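Local coordinates for protein aminotransferase (PDB 3IF2) that binds pyridoxal 5'-phosphate and probably transfers amino groups between amino acids and 2-oxo acids, perhaps as a valine-pyruvate transaminase, at residues A[43-48]-A[331-336]; A[96-101]-A[321-326]; A[178-183]-A[360-365]; A[350-355]-A[436-441]. One frame throughout, in Å; residues are numbered along the deposited sequence.

How the contacts relate
Helix 324-351 is the thread through three of the four contacts: contact 2 lies at its start, contact 1 within its first half and contact 4 at its end. Contacts 1 and 2 are about 19 Å apart between centres, whereas contacts 2 and 4, centres about 46 Å apart, lie on opposite sides of the chain's centre. Such a long helix linking the cofactor-binding domain to the C-terminal domain is characteristic of class I aminotransferases. Contact 3 avoids this helix and sets the outer hairpin of strands 174-180 and 183-190 against the loop 360-365, about 20 Å from contact 4 between centres. Along the chain, contact 2 falls within the span of contact 1, contact 3 crosses all the others, and contact 4 follows contacts 1 and 2.

Contact 1: A[43-48]-A[331-336]; sequences AKIDAV and NEIKPF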
loop_
_atom_site.group_PDB
_atom_site.type_symbol
_atom_site.label_atom_id
_atom_site.label_comp_id
_atom_site.label_asym_id
_atom_site.label_seq_id
_atom_site.Cartn_x
_atom_site.Cartn_y
_atom_site.Cartn_z
ATOM N N ALA A 43 11.174 14.364 -13.343
ATOM C CA ALA A 43 10.930 15.142 -14.588
ATOM C C ALA A 43 10.188 14.355 -15.668
ATOM O O ALA A 43 10.147 13.139 -15.601
ATOM C CB ALA A 43 12.265 15.611 -15.164
ATOM N N LYS A 44 9.625 15.064 -16.655
ATOM C CA LYS A 44 8.973 14.449 -17.832
ATOM C C LYS A 44 10.028 14.347 -18.939
ATOM O O LYS A 44 10.242 15.309 -19.676
ATOM C CB LYS A 44 7.757 15.275 -18.320
ATOM N N ILE A 45 10.709 13.198 -19.037
ATOM C CA ILE A 45 11.776 12.991 -20.054
ATOM C C ILE A 45 11.185 12.266 -21.277
ATOM O O ILE A 45 10.858 11.087 -21.218
ATOM C CB ILE A 45 12.978 12.236 -19.460
ATOM C CG1 ILE A 45 13.440 12.903 -18.123
ATOM C CG2 ILE A 45 14.092 12.215 -20.470
ATOM C CD1 ILE A 45 14.601 12.192 -17.423
ATOM N N ASP A 46 11.022 12.981 -22.380
ATOM C CA ASP A 46 10.363 12.422 -23.596
ATOM C C ASP A 46 10.866 11.052 -24.031
ATOM O O ASP A 46 10.049 10.182 -24.354
ATOM C CB ASP A 46 10.451 13.406 -24.793
ATOM C CG ASP A 46 9.647 14.708 -24.580
ATOM O OD1 ASP A 46 8.738 14.735 -23.723
ATOM O OD2 ASP A 46 9.918 15.711 -25.281
ATOM N N ALA A 47 12.188 10.854 -24.011
ATOM C CA ALA A 47 12.782 9.584 -24.444
ATOM C C ALA A 47 12.343 8.427 -23.547
ATOM O O ALA A 47 12.156 7.331 -24.045
ATOM C CB ALA A 47 14.291 9.659 -24.525
ATOM N N VAL A 48 12.149 8.702 -22.249
ATOM C CA VAL A 48 11.711 7.715 -21.269
ATOM C C VAL A 48 10.252 7.311 -21.497
ATOM O O VAL A 48 9.916 6.133 -21.466
ATOM C CB VAL A 48 11.876 8.231 -19.789
ATOM C CG1 VAL A 48 11.345 7.204 -18.799
ATOM C CG2 VAL A 48 13.341 8.563 -19.473
ATOM N N ASN A 331 21.695 6.609 -20.390
ATOM C CA ASN A 331 21.660 7.480 -21.590
ATOM C C ASN A 331 20.705 8.666 -21.528
ATOM O O ASN A 331 20.997 9.701 -22.130
ATOM C CB ASN A 331 21.336 6.661 -22.866
ATOM C CG ASN A 331 22.360 5.551 -23.146
ATOM O OD1 ASN A 331 23.481 5.582 -22.643
ATOM N ND2 ASN A 331 21.975 4.579 -23.960
ATOM N N GLU A 332 19.586 8.526 -20.799
ATOM C CA GLU A 332 18.538 9.544 -20.791
ATOM C C GLU A 332 18.342 10.196 -19.432
ATOM O O GLU A 332 18.460 11.420 -19.327
ATOM C CB GLU A 332 17.221 8.938 -21.286
ATOM C CG GLU A 332 17.289 8.108 -22.578
ATOM C CD GLU A 332 17.731 8.887 -23.829
ATOM O OE1 GLU A 332 17.591 10.133 -23.890
ATOM O OE2 GLU A 332 18.213 8.220 -24.780
ATOM N N ILE A 333 18.100 9.402 -18.385
ATOM C CA ILE A 333 17.801 9.953 -17.053
ATOM C C ILE A 333 19.010 10.676 -16.421
ATOM O O ILE A 333 18.917 11.871 -16.115
ATOM C CB ILE A 333 17.261 8.889 -16.088
ATOM C CG1 ILE A 333 15.988 8.218 -16.630
ATOM C CG2 ILE A 333 16.961 9.530 -14.703
ATOM C CD1 ILE A 333 15.505 7.065 -15.807
ATOM N N LYS A 334 20.126 9.957 -16.244
ATOM C CA LYS A 334 21.356 10.523 -15.621
ATOM C C LYS A 334 21.836 11.818 -16.287
ATOM O O LYS A 334 22.047 12.805 -15.576
ATOM C CB LYS A 334 22.472 9.471 -15.520
ATOM C CG LYS A 334 23.872 9.902 -14.984
ATOM C CD LYS A 334 24.747 8.605 -14.903
ATOM C CE LYS A 334 26.248 8.783 -14.606
ATOM N NZ LYS A 334 26.943 7.438 -14.300
ATOM N N PRO A 335 21.946 11.843 -17.633
ATOM C CA PRO A 335 22.348 13.097 -18.272
ATOM C C PRO A 335 21.318 14.235 -18.158
ATOM O O PRO A 335 21.721 15.392 -17.994
ATOM C CB PRO A 335 22.570 12.681 -19.742
ATOM C CG PRO A 335 22.875 11.202 -19.663
ATOM C CD PRO A 335 21.879 10.763 -18.635
ATOM N N PHE A 336 20.023 13.926 -18.250
ATOM C CA PHE A 336 18.978 14.944 -18.110
ATOM C C PHE A 336 19.190 15.742 -16.825
ATOM O O PHE A 336 19.301 16.971 -16.887
ATOM C CB PHE A 336 17.569 14.340 -18.112
ATOM C CG PHE A 336 16.495 15.357 -17.929
ATOM C CD1 PHE A 336 15.950 16.009 -19.018
ATOM C CD2 PHE A 336 16.058 15.710 -16.649
ATOM C CE1 PHE A 336 14.971 17.007 -18.856
ATOM C CE2 PHE A 336 15.086 16.704 -16.480
ATOM C CZ PHE A 336 14.548 17.357 -17.598
#
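Glu332 lies against the methyl group of Ala47, at the start of helix 46-60. Its chain bends at chi2 (-63°), which folds the carboxylate back over the alanine, and OE1 of Glu332 lies 3.4 Å from CB of Ala47. The other carboxylate oxygen, OE2, makes a weak hydrogen bond to a glycerol molecule. Ile333 follows, on the buried side of the helix: its CG1 meets CG2 of Val48 at 3.9 Å, the two side chains running roughly perpendicular, while CD1 of Ile45 rests 3.9 Å from CA of Ile333. Ile333 also touches Pro253, Ile255 and Ile277, and its side chain is about 7 Å from that of the cofactor-binding Lys276. Beyond the pi-type turn and the kink at Pro335, Phe336 supplies the broad aromatic surface. With CG anti to the backbone N (chi1 178°), the ring reaches across to the loop before helix 46-60. Ile45 covers one face, its CG1 4.0 Å from the centroid of the Phe336 ring in a CH-pi contact 15° off the normal, and its CD1 lies 3.7 Å from CG of Phe336. At the far end of the ring, CB of Ala43 approaches CE2 of Phe336 obliquely. Between the two segments the contact is essentially apolar, with no hydrogen bond; polar help comes from just outside, where OH of Tyr337 hydrogen-bonds N of Ala43 in the loop leading into helix 46-60.

Contact 2: A[96-101]-A[321-326]; sequences FNRHYD and ANDRIK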
loop_
_atom_site.group_PDB
_atom_site.type_symbol
_atom_site.label_atom_id
_atom_site.label_comp_id
_atom_site.label_asym_id
_atom_site.label_seq_id
_atom_site.Cartn_x
_atom_site.Cartn_y
_atom_site.Cartn_z
ATOM N N PHE A 96 20.345 -8.811 -11.264
ATOM C CA PHE A 96 21.358 -8.562 -10.235
ATOM C C PHE A 96 22.510 -9.574 -10.283
ATOM O O PHE A 96 23.681 -9.188 -10.093
ATOM C CB PHE A 96 20.754 -8.492 -8.832
ATOM C CG PHE A 96 19.893 -7.271 -8.602
ATOM C CD1 PHE A 96 20.445 -5.996 -8.667
ATOM C CD2 PHE A 96 18.542 -7.392 -8.286
ATOM C CE1 PHE A 96 19.660 -4.865 -8.458
ATOM C CE2 PHE A 96 17.764 -6.262 -8.065
ATOM C CZ PHE A 96 18.322 -4.999 -8.146
ATOM N N ASN A 97 22.188 -10.842 -10.538
ATOM C CA ASN A 97 23.216 -11.897 -10.669
ATOM C C ASN A 97 24.128 -11.702 -11.900
ATOM O O ASN A 97 25.313 -11.978 -11.814
ATOM C CB ASN A 97 22.586 -13.315 -10.654
ATOM C CG ASN A 97 22.066 -13.726 -9.278
ATOM O OD1 ASN A 97 22.507 -13.226 -8.251
ATOM N ND2 ASN A 97 21.141 -14.659 -9.259
ATOM N N ARG A 98 23.561 -11.240 -13.025
ATOM C CA ARG A 98 24.330 -10.890 -14.249
ATOM C C ARG A 98 25.311 -9.769 -13.978
ATOM O O ARG A 98 26.471 -9.851 -14.361
ATOM C CB ARG A 98 23.431 -10.345 -15.392
ATOM C CG ARG A 98 22.684 -11.351 -16.236
ATOM C CD ARG A 98 22.211 -10.747 -17.595
ATOM N NE ARG A 98 21.262 -9.623 -17.536
ATOM C CZ ARG A 98 19.947 -9.717 -17.278
ATOM N NH1 ARG A 98 19.366 -10.880 -16.935
ATOM N NH2 ARG A 98 19.197 -8.611 -17.306
ATOM N N HIS A 99 24.807 -8.708 -13.358
ATOM C CA HIS A 99 25.581 -7.493 -13.131
ATOM C C HIS A 99 26.463 -7.433 -11.866
ATOM O O HIS A 99 27.438 -6.669 -11.868
ATOM C CB HIS A 99 24.644 -6.272 -13.195
ATOM C CG HIS A 99 24.041 -6.058 -14.547
ATOM N ND1 HIS A 99 24.801 -5.724 -15.646
ATOM C CD2 HIS A 99 22.761 -6.114 -14.980
ATOM C CE1 HIS A 99 24.017 -5.588 -16.697
ATOM N NE2 HIS A 99 22.775 -5.826 -16.320
ATOM N N TYR A 100 26.134 -8.204 -10.816
ATOM C CA TYR A 100 26.870 -8.149 -9.525
ATOM C C TYR A 100 27.336 -9.466 -8.898
ATOM O O TYR A 100 28.153 -9.435 -7.966
ATOM C CB TYR A 100 26.046 -7.370 -8.495
ATOM C CG TYR A 100 25.613 -6.014 -8.996
ATOM C CD1 TYR A 100 26.523 -4.966 -9.050
ATOM C CD2 TYR A 100 24.304 -5.785 -9.464
ATOM C CE1 TYR A 100 26.152 -3.705 -9.537
ATOM C CE2 TYR A 100 23.919 -4.516 -9.959
ATOM C CZ TYR A 100 24.857 -3.492 -9.986
ATOM O OH TYR A 100 24.564 -2.255 -10.454
ATOM N N ASP A 101 26.823 -10.600 -9.373
ATOM C CA ASP A 101 27.222 -11.922 -8.870
ATOM C C ASP A 101 27.009 -12.120 -7.328
ATOM O O ASP A 101 27.865 -12.678 -6.618
ATOM C CB ASP A 101 28.683 -12.220 -9.304
ATOM C CG ASP A 101 29.037 -13.709 -9.259
ATOM O OD1 ASP A 101 28.218 -14.574 -9.656
ATOM O OD2 ASP A 101 30.168 -14.020 -8.841
ATOM N N ALA A 321 14.727 -7.672 -18.096
ATOM C CA ALA A 321 15.151 -8.852 -18.880
ATOM C C ALA A 321 16.180 -8.546 -19.956
ATOM O O ALA A 321 17.141 -9.309 -20.120
ATOM C CB ALA A 321 13.952 -9.571 -19.512
ATOM N N ASN A 322 16.012 -7.432 -20.660
ATOM C CA ASN A 322 16.936 -7.072 -21.759
ATOM C C ASN A 322 17.915 -5.910 -21.447
ATOM O O ASN A 322 18.491 -5.323 -22.371
ATOM C CB ASN A 322 16.108 -6.783 -23.029
ATOM C CG ASN A 322 15.314 -5.479 -22.950
ATOM O OD1 ASN A 322 15.465 -4.668 -22.021
ATOM N ND2 ASN A 322 14.480 -5.264 -23.942
ATOM N N ASP A 323 18.052 -5.567 -20.163
ATOM C CA ASP A 323 18.882 -4.443 -19.685
ATOM C C ASP A 323 18.525 -3.039 -20.211
ATOM O O ASP A 323 19.273 -2.098 -19.937
ATOM C CB ASP A 323 20.397 -4.722 -19.868
ATOM C CG ASP A 323 20.923 -5.843 -18.966
ATOM O OD1 ASP A 323 20.272 -6.211 -17.960
ATOM O OD2 ASP A 323 22.034 -6.359 -19.260
ATOM N N ARG A 324 17.387 -2.857 -20.889
ATOM C CA ARG A 324 17.020 -1.516 -21.375
ATOM C C ARG A 324 16.733 -0.555 -20.230
ATOM O O ARG A 324 16.865 0.645 -20.430
ATOM C CB ARG A 324 15.870 -1.516 -22.400
ATOM C CG ARG A 324 16.260 -2.070 -23.772
ATOM C CD ARG A 324 15.150 -1.900 -24.802
ATOM N NE ARG A 324 15.107 -0.523 -25.319
ATOM C CZ ARG A 324 14.253 -0.059 -26.247
ATOM N NH1 ARG A 324 13.288 -0.839 -26.780
ATOM N NH2 ARG A 324 14.351 1.225 -26.634
ATOM N N ILE A 325 16.354 -1.072 -19.047
ATOM C CA ILE A 325 16.153 -0.242 -17.840
ATOM C C ILE A 325 17.474 0.480 -17.461
ATOM O O ILE A 325 17.453 1.664 -17.114
ATOM C CB ILE A 325 15.506 -1.066 -16.647
ATOM C CG1 ILE A 325 14.905 -0.130 -15.593
ATOM C CG2 ILE A 325 16.483 -2.064 -16.047
ATOM C CD1 ILE A 325 14.185 -0.848 -14.432
ATOM N N LYS A 326 18.599 -0.227 -17.597
ATOM C CA LYS A 326 19.940 0.304 -17.345
ATOM C C LYS A 326 20.362 1.322 -18.431
ATOM O O LYS A 326 20.898 2.393 -18.109
ATOM C CB LYS A 326 20.947 -0.855 -17.261
ATOM C CG LYS A 326 22.264 -0.512 -16.605
ATOM C CD LYS A 326 23.173 -1.753 -16.447
ATOM C CE LYS A 326 24.387 -1.488 -15.536
ATOM N NZ LYS A 326 25.162 -0.282 -15.946
#
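OD1 of Asp323 is gripped by two side chains of helix 86-100 at once. Arg98 delivers NH2 to OD1 of Asp323 at 2.7 Å in a nearly straight salt bridge (177°), with the oxygen lying in the guanidinium plane. NE2 of His99 donates to the same OD1 of Asp323 over 3.0 Å, again from close to its own ring plane. Both donors stand well out of the carboxylate plane, on opposite faces, so the acid is clamped between them. A chi3 bend of -62° turns the guanidinium of Arg98 back to this meeting point, where NH2 also makes a weak hydrogen bond to the backbone O of Val320. The imidazole is sandwiched: CB of Arg98 lies over one face, and CD of Lys326 sits over the other, 4.2 Å from the centroid of the His99 ring in a CH-pi contact. Asp323 is the N-cap residue of helix 324-351, yet its carboxylate makes no capping bond. Next to it, Asn322 forms an Asx turn, its OD1 accepting from N of Arg324 at 2.9 Å. This surface contact ties the C-terminal part of helix 86-100 to the junction between helices 311-321 and 324-351, with Phe95 touching both Asp323 and Ile325.

Contact 3: A[178-183]-A[360-365]; sequences VTHDGE and HKPEGA
Pro362 and His180 form the central CH-pi contact. With CG anti to the backbone N (chi1 -172°), the His180 ring is held out toward the proline, which covers one face, its CD 3.6 Å from the centroid of the His180 ring and only 7° off the normal. CG of Pro362 also lies 3.6 Å from NE2 of His180. Asp181 OD1 sits over the centre of the opposite face, so the imidazole is enclosed on both sides. The proline is itself the centre of an inverse gamma turn. Van der Waals contacts come from Lys361, whose methylene chain crosses the strand end: a bend at chi3 (-115°) brings its CE to the edge of the His180 ring, and CE also lies 3.4 Å from O of Thr179. Nearer the backbone, CB of Lys361 touches CG2 of Val178 at 3.9 Å. Hydrogen bonds serve each segment separately. O of Glu183 accepts from both N of His180 and OG1 of Thr179, closing the turn between strands 174-180 and 183-190, and ND1 of His360 bonds O of Lys361. Contact 3 thus sets this edge hairpin against the loop between strands 357-360 and 367-372. With NZ of Lys361 4.1 Å from ND1 of His180, the lysine would probably disfavour a second proton on the imidazole, an effect that Asp181 may offset.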
loop_
_atom_site.group_PDB
_atom_site.type_symbol
_atom_site.label_atom_id
_atom_site.label_comp_id
_atom_site.label_asym_id
_atom_site.label_seq_id
_atom_site.Cartn_x
_atom_site.Cartn_y
_atom_site.Cartn_z
ATOM N N VAL A 178 34.551 21.947 -0.564
ATOM C CA VAL A 178 35.006 21.256 -1.750
ATOM C C VAL A 178 34.816 22.163 -2.954
ATOM O O VAL A 178 34.261 23.263 -2.836
ATOM C CB VAL A 178 34.215 19.921 -1.945
ATOM C CG1 VAL A 178 34.378 19.030 -0.729
ATOM C CG2 VAL A 178 32.723 20.176 -2.243
ATOM N N THR A 179 35.280 21.689 -4.105
ATOM C CA THR A 179 35.159 22.421 -5.352
ATOM C C THR A 179 34.188 21.666 -6.295
ATOM O O THR A 179 33.919 20.473 -6.091
ATOM C CB THR A 179 36.566 22.634 -5.946
ATOM O OG1 THR A 179 36.520 23.715 -6.879
ATOM C CG2 THR A 179 37.140 21.340 -6.598
ATOM N N HIS A 180 33.607 22.371 -7.269
ATOM C CA HIS A 180 32.742 21.742 -8.292
ATOM C C HIS A 180 32.873 22.491 -9.624
ATOM O O HIS A 180 32.569 23.688 -9.687
ATOM C CB HIS A 180 31.267 21.667 -7.836
ATOM C CG HIS A 180 30.373 20.877 -8.758
ATOM N ND1 HIS A 180 30.429 19.502 -8.854
ATOM C CD2 HIS A 180 29.397 21.268 -9.614
ATOM C CE1 HIS A 180 29.533 19.079 -9.730
ATOM N NE2 HIS A 180 28.895 20.131 -10.209
ATOM N N ASP A 181 33.325 21.779 -10.665
ATOM C CA ASP A 181 33.512 22.326 -12.026
ATOM C C ASP A 181 34.408 23.579 -12.020
ATOM O O ASP A 181 34.029 24.643 -12.518
ATOM C CB ASP A 181 32.138 22.579 -12.689
ATOM C CG ASP A 181 31.286 21.308 -12.800
ATOM O OD1 ASP A 181 31.760 20.226 -12.401
ATOM O OD2 ASP A 181 30.132 21.383 -13.267
ATOM N N GLY A 182 35.587 23.423 -11.414
ATOM C CA GLY A 182 36.581 24.491 -11.263
ATOM C C GLY A 182 36.159 25.692 -10.424
ATOM O O GLY A 182 36.757 26.767 -10.542
ATOM N N GLU A 183 35.155 25.518 -9.561
ATOM C CA GLU A 183 34.624 26.618 -8.749
ATOM C C GLU A 183 34.421 26.279 -7.278
ATOM O O GLU A 183 34.167 25.118 -6.900
ATOM C CB GLU A 183 33.295 27.100 -9.315
ATOM C CG GLU A 183 33.412 27.811 -10.631
ATOM C CD GLU A 183 32.100 28.448 -11.039
ATOM O OE1 GLU A 183 31.056 27.733 -11.043
ATOM O OE2 GLU A 183 32.116 29.661 -11.350
ATOM N N HIS A 360 25.573 22.524 -1.935
ATOM C CA HIS A 360 26.154 21.209 -1.666
ATOM C C HIS A 360 26.592 20.654 -3.017
ATOM O O HIS A 360 25.891 20.880 -4.013
ATOM C CB HIS A 360 25.153 20.274 -0.991
ATOM C CG HIS A 360 25.764 19.015 -0.456
ATOM N ND1 HIS A 360 26.163 17.982 -1.269
ATOM C CD2 HIS A 360 26.016 18.612 0.812
ATOM C CE1 HIS A 360 26.650 17.003 -0.530
ATOM N NE2 HIS A 360 26.564 17.356 0.737
ATOM N N LYS A 361 27.760 19.998 -3.059
ATOM C CA LYS A 361 28.253 19.401 -4.298
ATOM C C LYS A 361 27.161 18.427 -4.787
ATOM O O LYS A 361 26.829 17.492 -4.060
ATOM C CB LYS A 361 29.646 18.719 -4.158
ATOM C CG LYS A 361 29.987 17.712 -5.303
ATOM C CD LYS A 361 31.444 17.204 -5.464
ATOM C CE LYS A 361 32.032 17.694 -6.784
ATOM N NZ LYS A 361 33.381 17.159 -7.138
ATOM N N PRO A 362 26.601 18.655 -6.005
ATOM C CA PRO A 362 25.518 17.806 -6.499
ATOM C C PRO A 362 26.052 16.499 -7.035
ATOM O O PRO A 362 26.379 16.410 -8.194
ATOM C CB PRO A 362 24.876 18.669 -7.594
ATOM C CG PRO A 362 26.023 19.473 -8.137
ATOM C CD PRO A 362 27.037 19.624 -7.036
ATOM N N GLU A 363 26.180 15.507 -6.169
ATOM C CA GLU A 363 26.692 14.174 -6.551
ATOM C C GLU A 363 25.586 13.194 -6.982
ATOM O O GLU A 363 25.905 12.049 -7.349
ATOM C CB GLU A 363 27.466 13.536 -5.382
ATOM C CG GLU A 363 28.566 14.398 -4.820
ATOM C CD GLU A 363 29.405 13.692 -3.783
ATOM O OE1 GLU A 363 28.907 13.381 -2.676
ATOM O OE2 GLU A 363 30.595 13.468 -4.069
ATOM N N GLY A 364 24.315 13.620 -6.925
ATOM C CA GLY A 364 23.202 12.775 -7.281
ATOM C C GLY A 364 21.829 13.272 -6.877
ATOM O O GLY A 364 21.692 14.367 -6.304
ATOM N N ALA A 365 20.811 12.448 -7.168
ATOM C CA ALA A 365 19.413 12.781 -6.896
ATOM C C ALA A 365 18.977 13.998 -7.740
ATOM O O ALA A 365 19.718 14.428 -8.619
ATOM C CB ALA A 365 19.160 12.978 -5.382
#

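Contact 4: A[350-355]-A[436-441]; sequences QALGDY and VVRELY
Tyr355 lays one face of its ring over the aliphatic part of Arg438. CG of the arginine is 3.8 Å from the centroid of the Tyr355 ring, a CH-pi contact 23° off the normal, and the next methylene, CD of Arg438, packs against CE1 of Tyr355. Arg438 starts with CG anti to its carbonyl carbon, then runs extended through chi2 and bends at chi3 (-51°), which carries the guanidinium past the ring rim to the end of helix 324-351. There NH1 of Arg438 donates to the backbone O of Ala351 at 3.2 Å in a bent bond, from above the carbonyl plane and with the oxygen tilted from the guanidinium plane. The phenol OH of Tyr355, still beside the arginine methylenes, hydrogen-bonds OD1 of Asp442. In class I aminotransferases the last helix belongs to the C-terminal domain and packs on its sheet; here helix 423-441 meets the turn that leads from helix 324-351 into strand 357-360, and Val437 and Tyr441 touch Phe372 of strand 367-372. Leu352, the first residue to leave the helix, has chi1 near -52° and an extended chi2, which put CD2 of Leu352 against Val437 CG1 at 3.9 Å and Arg438 CG at 3.7 Å. Leu352 reaches Phe372 as well. At the edge of the Tyr355 ring, CB of Tyr441 lies 3.8 Å from CD2 of Tyr355; the two tyrosines run past each other in opposite directions, and OH of Tyr441 bonds the backbone O of Lys373.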
loop_
_atom_site.group_PDB
_atom_site.type_symbol
_atom_site.label_atom_id
_atom_site.label_comp_id
_atom_site.label_asym_id
_atom_site.label_seq_id
_atom_site.Cartn_x
_atom_site.Cartn_y
_atom_site.Cartn_z
ATOM N N GLN A 350 24.632 33.581 -10.725
ATOM C CA GLN A 350 24.336 34.926 -11.282
ATOM C C GLN A 350 23.526 35.748 -10.287
ATOM O O GLN A 350 23.736 36.946 -10.184
ATOM C CB GLN A 350 23.569 34.862 -12.598
ATOM C CG GLN A 350 24.407 34.368 -13.737
ATOM C CD GLN A 350 23.603 33.963 -14.981
ATOM O OE1 GLN A 350 22.363 33.867 -14.965
ATOM N NE2 GLN A 350 24.326 33.694 -16.064
ATOM N N ALA A 351 22.580 35.105 -9.599
ATOM C CA ALA A 351 21.720 35.761 -8.597
ATOM C C ALA A 351 22.505 36.128 -7.310
ATOM O O ALA A 351 22.606 37.293 -6.939
ATOM C CB ALA A 351 20.523 34.857 -8.267
ATOM N N LEU A 352 23.076 35.111 -6.677
ATOM C CA LEU A 352 23.857 35.221 -5.439
ATOM C C LEU A 352 25.300 35.002 -5.916
ATOM O O LEU A 352 25.594 35.427 -7.026
ATOM C CB LEU A 352 23.332 34.180 -4.454
ATOM C CG LEU A 352 21.794 34.288 -4.279
ATOM C CD1 LEU A 352 21.185 33.058 -3.606
ATOM C CD2 LEU A 352 21.420 35.605 -3.557
ATOM N N GLY A 353 26.217 34.395 -5.158
ATOM C CA GLY A 353 27.591 34.176 -5.722
ATOM C C GLY A 353 28.551 35.213 -5.187
ATOM O O GLY A 353 29.668 34.865 -4.801
ATOM N N ASP A 354 28.136 36.487 -5.211
ATOM C CA ASP A 354 28.830 37.539 -4.455
ATOM C C ASP A 354 28.434 37.435 -2.968
ATOM O O ASP A 354 29.124 37.998 -2.117
ATOM C CB ASP A 354 28.459 38.964 -4.917
ATOM C CG ASP A 354 29.064 39.351 -6.253
ATOM O OD1 ASP A 354 30.235 38.995 -6.538
ATOM O OD2 ASP A 354 28.358 40.065 -6.993
ATOM N N TYR A 355 27.324 36.745 -2.680
ATOM C CA TYR A 355 26.758 36.599 -1.348
ATOM C C TYR A 355 27.168 35.275 -0.669
ATOM O O TYR A 355 27.785 34.406 -1.311
ATOM C CB TYR A 355 25.236 36.752 -1.456
ATOM C CG TYR A 355 24.830 38.155 -1.817
ATOM C CD1 TYR A 355 24.891 38.618 -3.144
ATOM C CD2 TYR A 355 24.400 39.043 -0.829
ATOM C CE1 TYR A 355 24.530 39.959 -3.470
ATOM C CE2 TYR A 355 24.022 40.358 -1.140
ATOM C CZ TYR A 355 24.081 40.813 -2.454
ATOM O OH TYR A 355 23.700 42.101 -2.721
ATOM N N VAL A 436 14.845 38.241 -3.067
ATOM C CA VAL A 436 14.470 38.169 -1.645
ATOM C C VAL A 436 15.695 38.028 -0.717
ATOM O O VAL A 436 15.816 38.799 0.252
ATOM C CB VAL A 436 13.411 37.063 -1.379
ATOM C CG1 VAL A 436 13.161 36.871 0.119
ATOM C CG2 VAL A 436 12.106 37.404 -2.107
ATOM N N VAL A 437 16.604 37.107 -1.063
ATOM C CA VAL A 437 17.804 36.827 -0.254
ATOM C C VAL A 437 18.825 37.966 -0.269
ATOM O O VAL A 437 19.387 38.301 0.773
ATOM C CB VAL A 437 18.473 35.475 -0.646
ATOM C CG1 VAL A 437 19.836 35.307 0.029
ATOM C CG2 VAL A 437 17.548 34.297 -0.302
ATOM N N ARG A 438 19.080 38.550 -1.440
ATOM C CA ARG A 438 20.000 39.691 -1.528
ATOM C C ARG A 438 19.491 40.850 -0.675
ATOM O O ARG A 438 20.262 41.441 0.073
ATOM C CB ARG A 438 20.204 40.163 -2.969
ATOM C CG ARG A 438 21.120 39.279 -3.832
ATOM C CD ARG A 438 21.602 40.052 -5.089
ATOM N NE ARG A 438 20.497 40.676 -5.823
ATOM C CZ ARG A 438 19.693 40.079 -6.710
ATOM N NH1 ARG A 438 19.827 38.787 -7.038
ATOM N NH2 ARG A 438 18.716 40.798 -7.274
ATOM N N GLU A 439 18.190 41.134 -0.777
ATOM C CA GLU A 439 17.521 42.210 -0.019
ATOM C C GLU A 439 17.690 41.999 1.503
ATOM O O GLU A 439 17.904 42.975 2.236
ATOM C CB GLU A 439 16.038 42.304 -0.455
ATOM C CG GLU A 439 15.234 43.525 -0.009
ATOM C CD GLU A 439 14.790 43.508 1.448
ATOM O OE1 GLU A 439 14.654 42.421 2.062
ATOM O OE2 GLU A 439 14.552 44.602 1.991
ATOM N N LEU A 440 17.596 40.740 1.954
ATOM C CA LEU A 440 17.800 40.361 3.368
ATOM C C LEU A 440 19.241 40.607 3.818
ATOM O O LEU A 440 19.455 41.222 4.872
ATOM C CB LEU A 440 17.413 38.888 3.645
ATOM C CG LEU A 440 15.940 38.479 3.869
ATOM C CD1 LEU A 440 14.902 39.364 3.137
ATOM C CD2 LEU A 440 15.757 36.971 3.524
ATOM N N TYR A 441 20.213 40.129 3.044
ATOM C CA TYR A 441 21.639 40.350 3.372
ATOM C C TYR A 441 22.060 41.828 3.335
ATOM O O TYR A 441 22.910 42.246 4.120
ATOM C CB TYR A 441 22.581 39.544 2.468
ATOM C CG TYR A 441 22.776 38.087 2.854
ATOM C CD1 TYR A 441 23.578 37.742 3.947
ATOM C CD2 TYR A 441 22.213 37.048 2.096
ATOM C CE1 TYR A 441 23.791 36.401 4.300
ATOM C CE2 TYR A 441 22.425 35.700 2.441
ATOM C CZ TYR A 441 23.215 35.393 3.541
ATOM O OH TYR A 441 23.432 34.099 3.873
#